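Local coordinates for UDP-N-Acetylglucosamine 2-Epimerase (Thermus thermophilus, PDB 1V4V), which probably interconverts UDP-N-acetylglucosamine and UDP-N-acetylmannosamine by epimerising the sugar at C2, at residues A[9-14]-A[37-42]; A[145-150]-A[164-169]. All blocks are in the same frame, centred on the assembly; numbering follows the deposited sequence.

Contact 1. Residues A[9-14]-A[37-42]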
# COMPACT_ATOMS: atom_id res chain seq x y z
N VAL A 9 17.63 9.28 -1.64
CA VAL A 9 17.97 8.05 -2.33
C VAL A 9 16.93 7.66 -3.38
O VAL A 9 15.74 7.57 -3.08
CB VAL A 9 18.13 6.87 -1.33
CG1 VAL A 9 18.46 5.58 -2.07
CG2 VAL A 9 19.23 7.20 -0.32
N LEU A 10 17.39 7.47 -4.61
CA LEU A 10 16.51 7.04 -5.69
C LEU A 10 16.77 5.55 -5.81
O LEU A 10 17.90 5.13 -6.09
CB LEU A 10 16.85 7.74 -7.01
CG LEU A 10 16.56 9.24 -7.08
CD1 LEU A 10 17.61 10.00 -6.28
CD2 LEU A 10 16.59 9.68 -8.54
N ALA A 11 15.74 4.74 -5.59
CA ALA A 11 15.88 3.30 -5.66
C ALA A 11 15.09 2.72 -6.83
O ALA A 11 13.88 2.91 -6.92
CB ALA A 11 15.40 2.68 -4.36
N PHE A 12 15.78 2.02 -7.72
CA PHE A 12 15.16 1.41 -8.89
C PHE A 12 16.02 0.25 -9.38
O PHE A 12 17.19 0.15 -9.01
CB PHE A 12 14.96 2.45 -9.99
CG PHE A 12 16.20 3.24 -10.31
CD1 PHE A 12 17.16 2.72 -11.17
CD2 PHE A 12 16.41 4.49 -9.74
CE1 PHE A 12 18.32 3.44 -11.46
CE2 PHE A 12 17.57 5.22 -10.02
CZ PHE A 12 18.53 4.69 -10.88
N GLY A 13 15.46 -0.63 -10.21
CA GLY A 13 16.23 -1.77 -10.67
C GLY A 13 16.13 -2.18 -12.13
O GLY A 13 16.63 -3.24 -12.49
N THR A 14 15.49 -1.38 -12.97
CA THR A 14 15.37 -1.71 -14.38
C THR A 14 15.77 -0.51 -15.23
O THR A 14 15.71 0.63 -14.77
CB THR A 14 13.93 -2.12 -14.76
OG1 THR A 14 13.09 -0.96 -14.79
CG2 THR A 14 13.38 -3.11 -13.75
N LEU A 37 21.31 10.20 -4.27
CA LEU A 37 22.08 8.96 -4.25
C LEU A 37 21.26 7.90 -4.97
O LEU A 37 20.03 7.97 -5.01
CB LEU A 37 22.34 8.50 -2.82
CG LEU A 37 23.18 9.41 -1.91
CD1 LEU A 37 23.18 8.82 -0.51
CD2 LEU A 37 24.60 9.53 -2.45
N VAL A 38 21.94 6.90 -5.53
CA VAL A 38 21.26 5.83 -6.24
C VAL A 38 21.48 4.46 -5.63
O VAL A 38 22.62 4.04 -5.42
CB VAL A 38 21.70 5.79 -7.73
CG1 VAL A 38 21.14 4.54 -8.41
CG2 VAL A 38 21.21 7.03 -8.45
N LEU A 39 20.38 3.78 -5.35
CA LEU A 39 20.41 2.43 -4.81
C LEU A 39 19.80 1.53 -5.88
O LEU A 39 18.62 1.67 -6.19
CB LEU A 39 19.55 2.33 -3.53
CG LEU A 39 19.29 0.90 -3.03
CD1 LEU A 39 20.60 0.24 -2.61
CD2 LEU A 39 18.33 0.95 -1.85
N LEU A 40 20.60 0.65 -6.47
CA LEU A 40 20.07 -0.26 -7.48
C LEU A 40 19.41 -1.42 -6.75
O LEU A 40 19.93 -1.91 -5.75
CB LEU A 40 21.19 -0.78 -8.40
CG LEU A 40 21.90 0.33 -9.18
CD1 LEU A 40 22.83 -0.31 -10.21
CD2 LEU A 40 20.88 1.22 -9.87
N THR A 41 18.26 -1.87 -7.26
CA THR A 41 17.51 -2.94 -6.61
C THR A 41 17.20 -4.13 -7.51
O THR A 41 16.43 -5.02 -7.12
CB THR A 41 16.17 -2.38 -6.08
OG1 THR A 41 15.39 -1.91 -7.18
CG2 THR A 41 16.41 -1.22 -5.13
N GLY A 42 17.78 -4.16 -8.71
CA GLY A 42 17.52 -5.23 -9.65
C GLY A 42 18.54 -6.35 -9.80
O GLY A 42 19.48 -6.46 -9.01
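Val9 to Phe12 and Leu37 to Leu40 run side by side as parallel strands, their axes 4.5 Å apart at closest and inclined by 24°. Val9 pairs with Leu37, Leu10 with Val38, Ala11 with Leu39 and Phe12 with Leu40. The ladder starts with Leu10 N donating to Leu37 O at 2.7 Å, nearly straight at 175°, and continues through Leu39 N to Leu10 O and Phe12 N to Leu39 O. At its end Thr41 N donates to Phe12 O at 2.9 Å, as the strands give way to loops. There the chains close up until the CA atoms of Gly13 and Gly42 are 3.8 Å apart. With helix 15-29 joining the strands, this is the first beta-alpha-beta unit of the N-terminal Rossmann-like domain of a GT-B fold, and strand 6-12 is hydrogen-bonded on its other edge to strand 94-98. On the face bearing Leu10, Phe12, Val38 and Leu40, the Phe12 ring carries the packing. Its CG stands between the backbone N and the carbonyl carbon (chi1 51°), and the ring reaches across to the neighbouring strand, where CZ meets Val38 CG1 at 3.6 Å and CE1 meets Leu40 CD2 at 3.7 Å, both obliquely. Ala18, Leu48 and Leu52 from helices 15-29 and 45-53 also touch this ring. On the other face, Val9 CG1 lies 3.7 Å from Leu39 CB, and Ala11 CB comes within 4.1 Å of Thr41 CG2, beside Val107 of helix 102-113.

Contact 2. Residues A[145-150]-A[164-169]; sequences VLTDLD and EGKREE
Lys166 reaches Thr147 and Asp150 through a chain folded at chi2 and chi3 (-61° and -69°) and straight only at its last torsion, while Thr147 turns OG1 toward the same ammonium with a chi1 of 61°. The lysine follows Gly165, the C-prime residue of a Schellman motif that ends helix 155-162, and its bonds tie the loop leading into strand 171-173 to the turn between helix 136-146 and strand 149-152 of the Rossmann-like domain. Its NZ donates to Thr147 O at 2.9 Å and, outside the two segments, to Asp144 O, which also accepts a hydrogen bond from Thr147 OG1. Thr147 OG1 lies 3.0 Å from NZ, the two side chains crossing at about a right angle. The ammonium thus sits among backbone oxygens at the end of a helix, where its charge would probably be stabilised. Asp150 comes in across the lysine chain: OD1 is 3.0 Å from Lys166 CE but 3.8 Å from NZ, a long salt bridge. That positive charge may also ease the closeness of Asp150 OD2 to Asp144 OD1. The second subunit packs nearby, its Arg141 against Val145 and its Gly128 against Arg167. Further along, a water bridges the segments, donating to Asp148 O at 3.1 Å and accepting from Arg167 NH2 at 3.3 Å, in the plane of the guanidinium at its edge.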
# COMPACT_ATOMS: atom_id res chain seq x y z
N VAL A 145 -0.11 3.95 -0.18
CA VAL A 145 -0.62 4.08 1.18
C VAL A 145 0.50 4.72 2.01
O VAL A 145 0.25 5.58 2.86
CB VAL A 145 -0.95 2.70 1.80
CG1 VAL A 145 -1.04 2.82 3.32
CG2 VAL A 145 -2.25 2.17 1.23
N LEU A 146 1.73 4.31 1.73
CA LEU A 146 2.91 4.77 2.46
C LEU A 146 3.59 6.05 1.98
O LEU A 146 4.47 6.57 2.67
CB LEU A 146 3.97 3.66 2.46
CG LEU A 146 3.50 2.26 2.84
CD1 LEU A 146 4.69 1.32 2.75
CD2 LEU A 146 2.91 2.28 4.25
N THR A 147 3.20 6.55 0.82
CA THR A 147 3.86 7.73 0.27
C THR A 147 3.57 9.08 0.91
O THR A 147 2.42 9.42 1.21
CB THR A 147 3.58 7.84 -1.23
OG1 THR A 147 2.17 7.98 -1.43
CG2 THR A 147 4.07 6.59 -1.94
N ASP A 148 4.64 9.84 1.10
CA ASP A 148 4.55 11.18 1.68
C ASP A 148 4.14 12.15 0.57
O ASP A 148 3.33 13.05 0.78
CB ASP A 148 5.91 11.60 2.23
CG ASP A 148 5.94 13.05 2.68
OD1 ASP A 148 5.17 13.42 3.60
OD2 ASP A 148 6.74 13.82 2.10
N LEU A 149 4.71 11.95 -0.62
CA LEU A 149 4.40 12.80 -1.76
C LEU A 149 4.26 11.96 -3.02
O LEU A 149 5.15 11.18 -3.36
CB LEU A 149 5.50 13.85 -1.95
CG LEU A 149 5.30 14.92 -3.03
CD1 LEU A 149 3.93 15.57 -2.87
CD2 LEU A 149 6.41 15.97 -2.91
N ASP A 150 3.12 12.10 -3.69
CA ASP A 150 2.86 11.38 -4.93
C ASP A 150 3.02 12.36 -6.08
O ASP A 150 2.44 13.45 -6.06
CB ASP A 150 1.43 10.83 -4.96
CG ASP A 150 1.30 9.51 -4.24
OD1 ASP A 150 0.30 9.31 -3.54
OD2 ASP A 150 2.21 8.66 -4.39
N GLU A 164 -8.44 7.31 -3.38
CA GLU A 164 -7.90 6.31 -2.48
C GLU A 164 -7.56 6.88 -1.10
O GLU A 164 -6.86 6.25 -0.31
CB GLU A 164 -6.65 5.66 -3.09
CG GLU A 164 -6.95 4.81 -4.31
CD GLU A 164 -5.72 4.15 -4.91
OE1 GLU A 164 -5.87 3.41 -5.89
OE2 GLU A 164 -4.59 4.38 -4.40
N GLY A 165 -8.06 8.08 -0.82
CA GLY A 165 -7.81 8.69 0.47
C GLY A 165 -6.59 9.58 0.57
O GLY A 165 -6.29 10.10 1.65
N LYS A 166 -5.87 9.76 -0.53
CA LYS A 166 -4.69 10.61 -0.52
C LYS A 166 -5.17 12.06 -0.44
O LYS A 166 -6.15 12.43 -1.08
CB LYS A 166 -3.86 10.40 -1.79
CG LYS A 166 -3.39 8.96 -1.99
CD LYS A 166 -2.49 8.48 -0.86
CE LYS A 166 -1.15 9.20 -0.87
NZ LYS A 166 -0.26 8.72 0.22
N ARG A 167 -4.47 12.86 0.35
CA ARG A 167 -4.83 14.27 0.52
C ARG A 167 -4.20 15.15 -0.55
O ARG A 167 -3.14 14.82 -1.09
CB ARG A 167 -4.39 14.74 1.91
CG ARG A 167 -5.06 13.99 3.05
CD ARG A 167 -4.34 14.22 4.36
NE ARG A 167 -2.96 13.74 4.29
CZ ARG A 167 -2.15 13.62 5.35
NH1 ARG A 167 -2.60 13.94 6.56
NH2 ARG A 167 -0.91 13.18 5.19
N GLU A 168 -4.86 16.27 -0.84
CA GLU A 168 -4.39 17.23 -1.83
C GLU A 168 -2.93 17.64 -1.65
O GLU A 168 -2.15 17.60 -2.60
CB GLU A 168 -5.26 18.49 -1.79
CG GLU A 168 -6.57 18.37 -2.55
CD GLU A 168 -6.41 18.63 -4.04
OE1 GLU A 168 -7.39 18.44 -4.79
OE2 GLU A 168 -5.30 19.04 -4.45
N GLU A 169 -2.57 18.04 -0.44
CA GLU A 169 -1.22 18.49 -0.15
C GLU A 169 -0.17 17.41 -0.43
O GLU A 169 1.00 17.71 -0.62
CB GLU A 169 -1.11 18.94 1.31
CG GLU A 169 -0.94 17.81 2.31
CD GLU A 169 0.51 17.59 2.68
OE1 GLU A 169 0.84 16.50 3.19
OE2 GLU A 169 1.33 18.52 2.48
O HOH W 1 0.88 12.31 2.56

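How the contacts relate
Contact 1 closes before contact 2 opens along the chain, and both reach the seven-stranded parallel sheet of the N-terminal domain. Their centres are 22 Å apart and their nearest atoms about 11 Å, so they do not touch. Strands 94-98 and 118-121 lie between strand 6-12 of contact 1 and strand 149-152 of contact 2. Helix 102-113 is a shared neighbour, touching Ala11 and Thr41 in the first and Leu146 in the second. Contact 1 is strand pairing inside the domain, with no other chain against it; contact 2 joins a helix-to-strand turn to a loop near the opposite edge, where the second subunit of the homodimer packs.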